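Local coordinates for protein HpuA (Kingella denitrificans ATCC 33394, PDB 5EC6) that probably acts as an outer-membrane lipoprotein receptor that binds haemoglobin, a step in the acquisition of haem iron by this member of the Neisseriaceae, at residues T172-R183 with A298-A309; F211-G222 with D311-L319. One frame throughout, in Å; residues are numbered along the deposited sequence.

Interaction 1: residues T172-R183 with A298-A309; sequences TGKATYEVIGLR and ASFGGTRREYNA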
loop_
_atom_site.group_PDB
_atom_site.type_symbol
_atom_site.label_atom_id
_atom_site.label_comp_id
_atom_site.label_asym_id
_atom_site.label_seq_id
_atom_site.Cartn_x
_atom_site.Cartn_y
_atom_site.Cartn_z
ATOM N N THR A 172 -9.485 -2.790 20.395
ATOM C CA THR A 172 -9.493 -4.161 20.953
ATOM C C THR A 172 -9.523 -5.232 19.870
ATOM O O THR A 172 -9.915 -4.982 18.728
ATOM C CB THR A 172 -10.708 -4.395 21.890
ATOM O OG1 THR A 172 -11.942 -4.346 21.136
ATOM C CG2 THR A 172 -10.747 -3.331 23.005
ATOM N N GLY A 173 -9.154 -6.445 20.228
ATOM C CA GLY A 173 -9.321 -7.580 19.353
ATOM C C GLY A 173 -8.182 -7.726 18.352
ATOM O O GLY A 173 -7.091 -7.331 18.607
ATOM N N LYS A 174 -8.501 -8.362 17.240
ATOM C CA LYS A 174 -7.489 -8.746 16.265
ATOM C C LYS A 174 -8.022 -8.473 14.857
ATOM O O LYS A 174 -9.219 -8.486 14.612
ATOM C CB LYS A 174 -7.078 -10.214 16.417
ATOM C CG LYS A 174 -6.152 -10.441 17.605
ATOM C CD LYS A 174 -5.815 -11.914 17.845
ATOM C CE LYS A 174 -4.922 -12.496 16.751
ATOM N NZ LYS A 174 -4.460 -13.894 17.021
ATOM N N ALA A 175 -7.086 -8.256 13.941
ATOM C CA ALA A 175 -7.415 -8.177 12.506
ATOM C C ALA A 175 -6.293 -8.782 11.686
ATOM O O ALA A 175 -5.125 -8.662 12.050
ATOM C CB ALA A 175 -7.531 -6.726 12.106
ATOM N N THR A 176 -6.680 -9.438 10.608
ATOM C CA THR A 176 -5.752 -10.072 9.684
ATOM C C THR A 176 -5.877 -9.434 8.306
ATOM O O THR A 176 -6.973 -9.251 7.765
ATOM C CB THR A 176 -6.057 -11.581 9.642
ATOM O OG1 THR A 176 -5.805 -12.130 10.948
ATOM C CG2 THR A 176 -5.218 -12.304 8.664
ATOM N N TYR A 177 -4.710 -9.162 7.728
ATOM C CA TYR A 177 -4.558 -8.439 6.467
ATOM C C TYR A 177 -3.862 -9.358 5.449
ATOM O O TYR A 177 -2.981 -10.141 5.797
ATOM C CB TYR A 177 -3.747 -7.157 6.664
ATOM C CG TYR A 177 -4.380 -6.147 7.595
ATOM C CD1 TYR A 177 -4.263 -6.286 8.990
ATOM C CD2 TYR A 177 -5.097 -5.070 7.099
ATOM C CE1 TYR A 177 -4.891 -5.417 9.848
ATOM C CE2 TYR A 177 -5.697 -4.172 7.933
ATOM C CZ TYR A 177 -5.625 -4.336 9.311
ATOM O OH TYR A 177 -6.219 -3.436 10.174
ATOM N N GLU A 178 -4.277 -9.217 4.199
ATOM C CA GLU A 178 -3.760 -9.980 3.073
ATOM C C GLU A 178 -2.950 -8.956 2.299
ATOM O O GLU A 178 -3.524 -7.985 1.822
ATOM C CB GLU A 178 -4.943 -10.518 2.255
ATOM C CG GLU A 178 -4.568 -11.430 1.083
ATOM C CD GLU A 178 -5.753 -12.273 0.620
ATOM O OE1 GLU A 178 -6.647 -12.639 1.454
ATOM O OE2 GLU A 178 -5.827 -12.561 -0.617
ATOM N N VAL A 179 -1.639 -9.186 2.162
ATOM C CA VAL A 179 -0.726 -8.124 1.736
ATOM C C VAL A 179 0.181 -8.604 0.575
ATOM O O VAL A 179 0.398 -9.820 0.388
ATOM C CB VAL A 179 0.157 -7.545 2.881
ATOM C CG1 VAL A 179 -0.706 -7.113 4.058
ATOM C CG2 VAL A 179 1.231 -8.486 3.356
ATOM N N ILE A 180 0.784 -7.630 -0.058
ATOM C CA ILE A 180 1.848 -7.880 -1.034
ATOM C C ILE A 180 3.053 -7.032 -0.675
ATOM O O ILE A 180 2.920 -5.869 -0.301
ATOM C CB ILE A 180 1.371 -7.513 -2.447
ATOM C CG1 ILE A 180 0.182 -8.395 -2.882
ATOM C CG2 ILE A 180 2.516 -7.625 -3.458
ATOM C CD1 ILE A 180 -0.629 -7.734 -3.959
ATOM N N GLY A 181 4.228 -7.650 -0.770
ATOM C CA GLY A 181 5.519 -6.977 -0.627
ATOM C C GLY A 181 6.170 -6.727 -1.966
ATOM O O GLY A 181 5.964 -7.517 -2.914
ATOM N N LEU A 182 6.894 -5.627 -2.015
ATOM C CA LEU A 182 7.560 -5.158 -3.233
ATOM C C LEU A 182 9.002 -4.803 -2.905
ATOM O O LEU A 182 9.297 -4.064 -1.958
ATOM C CB LEU A 182 6.832 -3.943 -3.791
ATOM C CG LEU A 182 7.608 -3.146 -4.862
ATOM C CD1 LEU A 182 7.434 -3.956 -6.116
ATOM C CD2 LEU A 182 7.076 -1.724 -5.041
ATOM N N ARG A 183 9.923 -5.312 -3.745
ATOM C CA ARG A 183 11.295 -4.884 -3.733
ATOM C C ARG A 183 11.678 -4.467 -5.186
ATOM O O ARG A 183 10.903 -4.670 -6.134
ATOM C CB ARG A 183 12.226 -6.012 -3.246
ATOM C CG ARG A 183 12.038 -6.468 -1.741
ATOM C CD ARG A 183 12.966 -7.617 -1.432
ATOM N NE ARG A 183 13.350 -7.796 -0.022
ATOM C CZ ARG A 183 13.556 -8.965 0.572
ATOM N NH1 ARG A 183 13.341 -10.163 -0.059
ATOM N NH2 ARG A 183 13.838 -8.958 1.864
ATOM N N ALA A 298 12.010 -2.984 1.216
ATOM C CA ALA A 298 10.666 -3.350 0.693
ATOM C C ALA A 298 9.640 -2.309 1.090
ATOM O O ALA A 298 9.744 -1.696 2.161
ATOM C CB ALA A 298 10.218 -4.686 1.231
ATOM N N SER A 299 8.629 -2.156 0.254
ATOM C CA SER A 299 7.339 -1.625 0.696
ATOM C C SER A 299 6.279 -2.701 0.643
ATOM O O SER A 299 6.446 -3.747 0.044
ATOM C CB SER A 299 6.942 -0.395 -0.137
ATOM O OG SER A 299 6.832 -0.746 -1.519
ATOM N N PHE A 300 5.157 -2.471 1.321
ATOM C CA PHE A 300 4.082 -3.434 1.314
ATOM C C PHE A 300 2.752 -2.725 1.518
ATOM O O PHE A 300 2.703 -1.615 2.072
ATOM C CB PHE A 300 4.274 -4.562 2.352
ATOM C CG PHE A 300 4.292 -4.089 3.785
ATOM C CD1 PHE A 300 5.483 -3.725 4.404
ATOM C CD2 PHE A 300 3.127 -4.092 4.536
ATOM C CE1 PHE A 300 5.487 -3.287 5.703
ATOM C CE2 PHE A 300 3.137 -3.636 5.854
ATOM C CZ PHE A 300 4.308 -3.256 6.421
ATOM N N GLY A 301 1.678 -3.378 1.057
ATOM C CA GLY A 301 0.338 -2.890 1.279
ATOM C C GLY A 301 -0.650 -4.011 1.157
ATOM O O GLY A 301 -0.381 -5.071 0.530
ATOM N N GLY A 302 -1.826 -3.805 1.737
ATOM C CA GLY A 302 -2.865 -4.801 1.606
ATOM C C GLY A 302 -4.145 -4.440 2.316
ATOM O O GLY A 302 -4.300 -3.314 2.799
ATOM N N THR A 303 -5.049 -5.407 2.333
ATOM C CA THR A 303 -6.427 -5.199 2.739
ATOM C C THR A 303 -6.770 -6.101 3.914
ATOM O O THR A 303 -6.257 -7.215 4.049
ATOM C CB THR A 303 -7.409 -5.477 1.540
ATOM O OG1 THR A 303 -7.230 -6.816 1.049
ATOM C CG2 THR A 303 -7.198 -4.449 0.447
ATOM N N ARG A 304 -7.715 -5.640 4.717
ATOM C CA ARG A 304 -8.211 -6.371 5.879
ATOM C C ARG A 304 -9.117 -7.511 5.421
ATOM O O ARG A 304 -10.191 -7.281 4.870
ATOM C CB ARG A 304 -8.989 -5.421 6.787
ATOM C CG ARG A 304 -9.369 -6.009 8.140
ATOM C CD ARG A 304 -9.742 -4.932 9.135
ATOM N NE ARG A 304 -10.887 -4.172 8.616
ATOM C CZ ARG A 304 -11.242 -2.983 9.081
ATOM N NH1 ARG A 304 -10.629 -2.449 10.083
ATOM N NH2 ARG A 304 -12.301 -2.379 8.534
ATOM N N ARG A 305 -8.709 -8.737 5.675
ATOM C CA ARG A 305 -9.475 -9.912 5.277
ATOM C C ARG A 305 -10.533 -10.237 6.325
ATOM O O ARG A 305 -11.624 -10.714 6.001
ATOM C CB ARG A 305 -8.501 -11.089 5.064
ATOM C CG ARG A 305 -9.136 -12.370 4.559
ATOM C CD ARG A 305 -8.137 -13.524 4.500
ATOM N NE ARG A 305 -8.759 -14.687 3.840
ATOM C CZ ARG A 305 -9.617 -15.528 4.428
ATOM N NH1 ARG A 305 -9.946 -15.389 5.710
ATOM N NH2 ARG A 305 -10.170 -16.513 3.723
ATOM N N GLU A 306 -10.218 -9.988 7.594
ATOM C CA GLU A 306 -11.086 -10.412 8.690
ATOM C C GLU A 306 -10.729 -9.578 9.892
ATOM O O GLU A 306 -9.545 -9.236 10.115
ATOM C CB GLU A 306 -10.903 -11.884 8.983
ATOM C CG GLU A 306 -11.854 -12.407 10.032
ATOM C CD GLU A 306 -11.789 -13.907 10.242
ATOM O OE1 GLU A 306 -11.092 -14.649 9.495
ATOM O OE2 GLU A 306 -12.493 -14.373 11.195
ATOM N N TYR A 307 -11.732 -9.299 10.707
ATOM C CA TYR A 307 -11.448 -8.682 12.001
ATOM C C TYR A 307 -12.474 -9.089 13.013
ATOM O O TYR A 307 -13.607 -9.496 12.673
ATOM C CB TYR A 307 -11.373 -7.144 11.897
ATOM C CG TYR A 307 -12.690 -6.475 11.599
ATOM C CD1 TYR A 307 -13.131 -6.317 10.272
ATOM C CD2 TYR A 307 -13.510 -6.039 12.615
ATOM C CE1 TYR A 307 -14.366 -5.724 9.991
ATOM C CE2 TYR A 307 -14.715 -5.450 12.346
ATOM C CZ TYR A 307 -15.146 -5.287 11.049
ATOM O OH TYR A 307 -16.367 -4.683 10.790
ATOM N N ASN A 308 -12.057 -9.059 14.286
ATOM C CA ASN A 308 -12.947 -9.375 15.400
ATOM C C ASN A 308 -12.537 -8.531 16.591
ATOM O O ASN A 308 -11.520 -8.792 17.230
ATOM C CB ASN A 308 -12.850 -10.861 15.752
ATOM C CG ASN A 308 -13.791 -11.236 16.879
ATOM O OD1 ASN A 308 -14.583 -10.421 17.325
ATOM N ND2 ASN A 308 -13.701 -12.466 17.320
ATOM N N ALA A 309 -13.329 -7.512 16.887
ATOM C CA ALA A 309 -13.030 -6.660 18.003
ATOM C C ALA A 309 -13.137 -7.371 19.359
ATOM O O ALA A 309 -12.542 -6.931 20.338
ATOM C CB ALA A 309 -13.984 -5.478 17.999
HETATM O O HOH W 1 -8.533 -3.349 11.915
#

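Interaction 2: residues F211-G222 with D311-L319; sequences FLTVNFNTGKLG and DTSTDTSHL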
loop_
_atom_site.group_PDB
_atom_site.type_symbol
_atom_site.label_atom_id
_atom_site.label_comp_id
_atom_site.label_asym_id
_atom_site.label_seq_id
_atom_site.Cartn_x
_atom_site.Cartn_y
_atom_site.Cartn_z
ATOM N N PHE A 211 0.290 -12.743 4.876
ATOM C CA PHE A 211 -0.681 -12.236 5.842
ATOM C C PHE A 211 0.029 -11.599 7.045
ATOM O O PHE A 211 1.030 -12.109 7.543
ATOM C CB PHE A 211 -1.598 -13.366 6.328
ATOM C CG PHE A 211 -2.284 -14.074 5.160
ATOM C CD1 PHE A 211 -3.385 -13.520 4.597
ATOM C CD2 PHE A 211 -1.715 -15.191 4.587
ATOM C CE1 PHE A 211 -4.016 -14.108 3.513
ATOM C CE2 PHE A 211 -2.312 -15.788 3.488
ATOM C CZ PHE A 211 -3.465 -15.240 2.966
ATOM N N LEU A 212 -0.514 -10.456 7.440
ATOM C CA LEU A 212 -0.076 -9.780 8.664
ATOM C C LEU A 212 -1.280 -9.656 9.593
ATOM O O LEU A 212 -2.370 -9.275 9.166
ATOM C CB LEU A 212 0.469 -8.381 8.362
ATOM C CG LEU A 212 1.610 -8.289 7.349
ATOM C CD1 LEU A 212 1.963 -6.839 7.085
ATOM C CD2 LEU A 212 2.806 -9.115 7.747
ATOM N N THR A 213 -1.070 -9.960 10.876
ATOM C CA THR A 213 -2.105 -9.819 11.879
ATOM C C THR A 213 -1.686 -8.829 12.955
ATOM O O THR A 213 -0.546 -8.869 13.482
ATOM C CB THR A 213 -2.456 -11.189 12.463
ATOM O OG1 THR A 213 -3.175 -11.906 11.469
ATOM C CG2 THR A 213 -3.296 -11.123 13.702
ATOM N N VAL A 214 -2.654 -7.967 13.284
ATOM C CA VAL A 214 -2.522 -6.997 14.345
ATOM C C VAL A 214 -3.337 -7.488 15.522
ATOM O O VAL A 214 -4.544 -7.779 15.390
ATOM C CB VAL A 214 -2.994 -5.595 13.918
ATOM C CG1 VAL A 214 -2.911 -4.662 15.119
ATOM C CG2 VAL A 214 -2.170 -5.039 12.778
ATOM N N ASN A 215 -2.688 -7.576 16.690
ATOM C CA ASN A 215 -3.377 -7.808 17.955
ATOM C C ASN A 215 -3.432 -6.472 18.700
ATOM O O ASN A 215 -2.409 -5.964 19.120
ATOM C CB ASN A 215 -2.666 -8.854 18.779
ATOM C CG ASN A 215 -3.452 -9.235 19.999
ATOM O OD1 ASN A 215 -3.996 -8.360 20.679
ATOM N ND2 ASN A 215 -3.540 -10.529 20.279
ATOM N N PHE A 216 -4.619 -5.885 18.751
ATOM C CA PHE A 216 -4.842 -4.599 19.377
ATOM C C PHE A 216 -4.865 -4.741 20.909
ATOM O O PHE A 216 -4.706 -3.738 21.594
ATOM C CB PHE A 216 -6.156 -3.987 18.902
ATOM C CG PHE A 216 -6.146 -3.589 17.430
ATOM C CD1 PHE A 216 -5.637 -2.381 17.035
ATOM C CD2 PHE A 216 -6.594 -4.472 16.463
ATOM C CE1 PHE A 216 -5.660 -1.988 15.684
ATOM C CE2 PHE A 216 -6.565 -4.100 15.111
ATOM C CZ PHE A 216 -6.075 -2.874 14.733
ATOM N N ASN A 217 -5.102 -5.934 21.422
ATOM C CA ASN A 217 -5.056 -6.164 22.909
ATOM C C ASN A 217 -3.636 -5.986 23.403
ATOM O O ASN A 217 -3.402 -5.325 24.413
ATOM C CB ASN A 217 -5.589 -7.538 23.294
ATOM C CG ASN A 217 -6.944 -7.831 22.752
ATOM O OD1 ASN A 217 -7.810 -6.955 22.715
ATOM N ND2 ASN A 217 -7.148 -9.078 22.291
ATOM N N THR A 218 -2.679 -6.564 22.691
ATOM C CA THR A 218 -1.265 -6.546 23.096
ATOM C C THR A 218 -0.434 -5.507 22.380
ATOM O O THR A 218 0.719 -5.204 22.738
ATOM C CB THR A 218 -0.625 -7.921 22.801
ATOM O OG1 THR A 218 -0.691 -8.151 21.375
ATOM C CG2 THR A 218 -1.249 -9.044 23.571
ATOM N N GLY A 219 -1.003 -4.897 21.327
ATOM C CA GLY A 219 -0.273 -3.925 20.519
ATOM C C GLY A 219 0.877 -4.515 19.724
ATOM O O GLY A 219 1.940 -3.941 19.690
ATOM N N LYS A 220 0.653 -5.677 19.127
ATOM C CA LYS A 220 1.664 -6.388 18.364
ATOM C C LYS A 220 1.210 -6.659 16.931
ATOM O O LYS A 220 0.020 -6.832 16.680
ATOM C CB LYS A 220 2.042 -7.712 19.026
ATOM C CG LYS A 220 2.761 -7.527 20.375
ATOM C CD LYS A 220 4.099 -6.811 20.258
ATOM C CE LYS A 220 4.912 -6.995 21.530
ATOM N NZ LYS A 220 6.218 -6.343 21.505
ATOM N N LEU A 221 2.160 -6.737 16.001
ATOM C CA LEU A 221 1.930 -7.180 14.639
ATOM C C LEU A 221 2.858 -8.332 14.278
ATOM O O LEU A 221 4.054 -8.291 14.553
ATOM C CB LEU A 221 2.137 -6.055 13.659
ATOM C CG LEU A 221 1.913 -6.263 12.158
ATOM C CD1 LEU A 221 1.582 -4.964 11.445
ATOM C CD2 LEU A 221 3.147 -6.825 11.524
ATOM N N GLY A 222 2.276 -9.385 13.708
ATOM C CA GLY A 222 3.031 -10.538 13.236
ATOM C C GLY A 222 2.682 -10.937 11.819
ATOM O O GLY A 222 1.652 -10.519 11.261
ATOM N N ASP A 311 -12.088 -10.510 20.008
ATOM C CA ASP A 311 -11.094 -11.542 20.216
ATOM C C ASP A 311 -10.244 -11.207 21.421
ATOM O O ASP A 311 -9.742 -10.095 21.529
ATOM C CB ASP A 311 -10.219 -11.646 18.948
ATOM C CG ASP A 311 -9.394 -12.924 18.910
ATOM O OD1 ASP A 311 -9.063 -13.471 19.972
ATOM O OD2 ASP A 311 -9.176 -13.437 17.828
ATOM N N THR A 312 -10.143 -12.164 22.368
ATOM C CA THR A 312 -9.381 -11.958 23.572
ATOM C C THR A 312 -7.998 -12.651 23.525
ATOM O O THR A 312 -7.276 -12.679 24.535
ATOM C CB THR A 312 -10.162 -12.500 24.790
ATOM O OG1 THR A 312 -10.421 -13.885 24.578
ATOM C CG2 THR A 312 -11.452 -11.730 24.962
ATOM N N SER A 313 -7.611 -13.164 22.357
ATOM C CA SER A 313 -6.263 -13.706 22.161
ATOM C C SER A 313 -5.165 -12.729 22.556
ATOM O O SER A 313 -5.298 -11.492 22.400
ATOM C CB SER A 313 -6.092 -14.127 20.696
ATOM O OG SER A 313 -4.784 -14.535 20.392
ATOM N N THR A 314 -4.048 -13.279 23.023
ATOM C CA THR A 314 -2.854 -12.473 23.248
ATOM C C THR A 314 -1.718 -12.792 22.275
ATOM O O THR A 314 -0.580 -12.357 22.472
ATOM C CB THR A 314 -2.329 -12.688 24.689
ATOM O OG1 THR A 314 -2.056 -14.057 24.885
ATOM C CG2 THR A 314 -3.356 -12.235 25.720
ATOM N N ASP A 315 -2.032 -13.481 21.170
ATOM C CA ASP A 315 -0.994 -13.752 20.185
ATOM C C ASP A 315 -1.342 -13.150 18.797
ATOM O O ASP A 315 -2.416 -12.561 18.625
ATOM C CB ASP A 315 -0.731 -15.267 20.099
ATOM C CG ASP A 315 -1.864 -16.052 19.492
ATOM O OD1 ASP A 315 -2.593 -15.595 18.594
ATOM O OD2 ASP A 315 -2.053 -17.222 19.953
ATOM N N THR A 316 -0.390 -13.234 17.866
ATOM C CA THR A 316 -0.589 -12.715 16.508
ATOM C C THR A 316 -0.906 -13.812 15.507
ATOM O O THR A 316 -0.730 -13.608 14.303
ATOM C CB THR A 316 0.583 -11.892 16.015
ATOM O OG1 THR A 316 1.814 -12.591 16.233
ATOM C CG2 THR A 316 0.604 -10.549 16.788
ATOM N N SER A 317 -1.406 -14.946 15.988
ATOM C CA SER A 317 -1.915 -15.951 15.045
ATOM C C SER A 317 -3.023 -15.359 14.183
ATOM O O SER A 317 -3.823 -14.541 14.646
ATOM C CB SER A 317 -2.408 -17.210 15.744
ATOM O OG SER A 317 -3.547 -16.990 16.548
ATOM N N HIS A 318 -3.078 -15.794 12.940
ATOM C CA HIS A 318 -4.006 -15.252 12.001
ATOM C C HIS A 318 -5.448 -15.680 12.282
ATOM O O HIS A 318 -5.718 -16.794 12.796
ATOM C CB HIS A 318 -3.651 -15.634 10.584
ATOM C CG HIS A 318 -2.280 -15.202 10.173
ATOM N ND1 HIS A 318 -1.853 -13.893 10.277
ATOM C CD2 HIS A 318 -1.270 -15.897 9.613
ATOM C CE1 HIS A 318 -0.643 -13.798 9.768
ATOM N NE2 HIS A 318 -0.254 -15.022 9.395
ATOM N N LEU A 319 -6.374 -14.776 11.961
ATOM C CA LEU A 319 -7.781 -15.152 11.853
ATOM C C LEU A 319 -7.994 -15.937 10.569
ATOM O O LEU A 319 -7.472 -15.539 9.515
ATOM C CB LEU A 319 -8.661 -13.887 11.886
ATOM C CG LEU A 319 -8.476 -13.004 13.101
ATOM C CD1 LEU A 319 -9.359 -11.768 13.071
ATOM C CD2 LEU A 319 -8.744 -13.811 14.368
HETATM O O HOH W 2 0.371 -10.529 20.673
#

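Interaction 1: residues T172-R183 with A298-A309
Tyr177 and Arg304 run side by side in the same direction from neighbouring antiparallel strands, with Arg304 CB 3.7 Å from Tyr177 CE2 and its CG lying over one face of the phenol ring. Arg304 starts extended, CG anti to its own backbone N (chi1 -171°), then bends at chi3; the bend leaves CD near both Ala175 CB and Tyr177 OH and turns the guanidinium 41° from the ring plane. A water joins the two ends, accepting from Arg304 NH1 in the guanidinium plane at 2.9 Å and donating to Tyr177 OH, which also bonds to Gly281 O. Next along this face, Ala175 CB packs on Tyr307 CB.

Glu178 lies on the other face, and Arg305 extends beside it. In the modelled conformer of Arg305, one of two, carboxylate and guanidinium planes are only 20° apart and Glu178 OE1 meets the guanidinium at its edge, 3.8 Å from Arg305 NE, a long salt bridge. Glu178 OE2 turns to Tyr194 OH. Arg305 reaches this position because a classic beta bulge interrupts the ladder: Thr176 O faces both Arg305 N, at 2.8 Å, and Glu306 N, the latter weakly at 3.3 Å. Beyond it regular pairing resumes through Thr303, Gly301 and Ser299. Gly302 sits opposite Val179 at a CA-CA distance of 4.0 Å, with Val179 CG1 near Gly302 CA. At the far end Leu182 packs beside Ser299.

Past the opposite end of the ladder, Thr172 OG1 donates to Ala309 O at 2.8 Å. The contact joins strand 174-185, from the middle of the chain, to 298-308, the last strand of the beta-rich haemoglobin receptor. Main-chain hydrogen bonds provide most of the polar cohesion, and the long Glu178–Arg305 pair probably adds only a modest electrostatic term.

Interaction 2: residues F211-G222 with D311-L319
Asn215 points its CG anti to the backbone N (chi1 -173°), whereas Asn217 holds its own CG anti to the carbonyl carbon (chi1 -53°), and the two amides converge on Ser313 O in the loop after strand 298-308. They belong to a beta hairpin, strands 208-215 and 220-225, whose turn contains a G1 beta bulge at Gly219 and Lys220, both facing Asn215.

Each ND2 spends both hydrogens on the loop backbone. Asn215 ND2 reaches Asp315 O and Ser313 O, both at 2.9 Å and close to its amide plane, although it stands above the plane of either carbonyl. Asn217 ND2 reaches Asp311 O at 2.9 Å and shares Ser313 O at 3.0 Å. With both hydrogens engaged, each amide's rotation is fixed; Asn215 OD1 meanwhile accepts from Thr218 N, an Asx motif within the turn. The loop is shaped by successive Asx, ST and Asx turns at Asp311, Ser313 and Asp315. A water links Thr218 OG1 to Thr314 O.

Toward the middle of the hairpin, Thr316 CG2 touches both Lys220 CB and Gly222 N. There the absence of a side chain at Gly222 lets the threonine lie close against the strand. Phe211 CB sits over one face of the His318 imidazole, 3.8 Å from its centroid, while Thr213 OG1 meets His318 ND1 in the ring plane at 2.7 Å.

Strand 174-185 lies between the partners of both contacts: 298-308 pairs with it in interaction 1, and 208-215, from interaction 2, pairs with it as well. The centres are about 11 Å apart. Lys174 and Thr176, on the face of the sheet that also bears Glu178, carry the connection. In the modelled conformer of Lys174, one of two, NZ probably bonds to Ser317 O and forms a salt bridge with Asp315 OD1, so the loop 311-319 is met by strand 174-185 as well as by the hairpin 208-225. Thr176 OG1 lies 2.7 Å from Thr213 OG1, a probable hydrogen bond that extends the Thr213–His318 pair into interaction 1. After strand 298-308, the chain thus folds back across this face of the sheet.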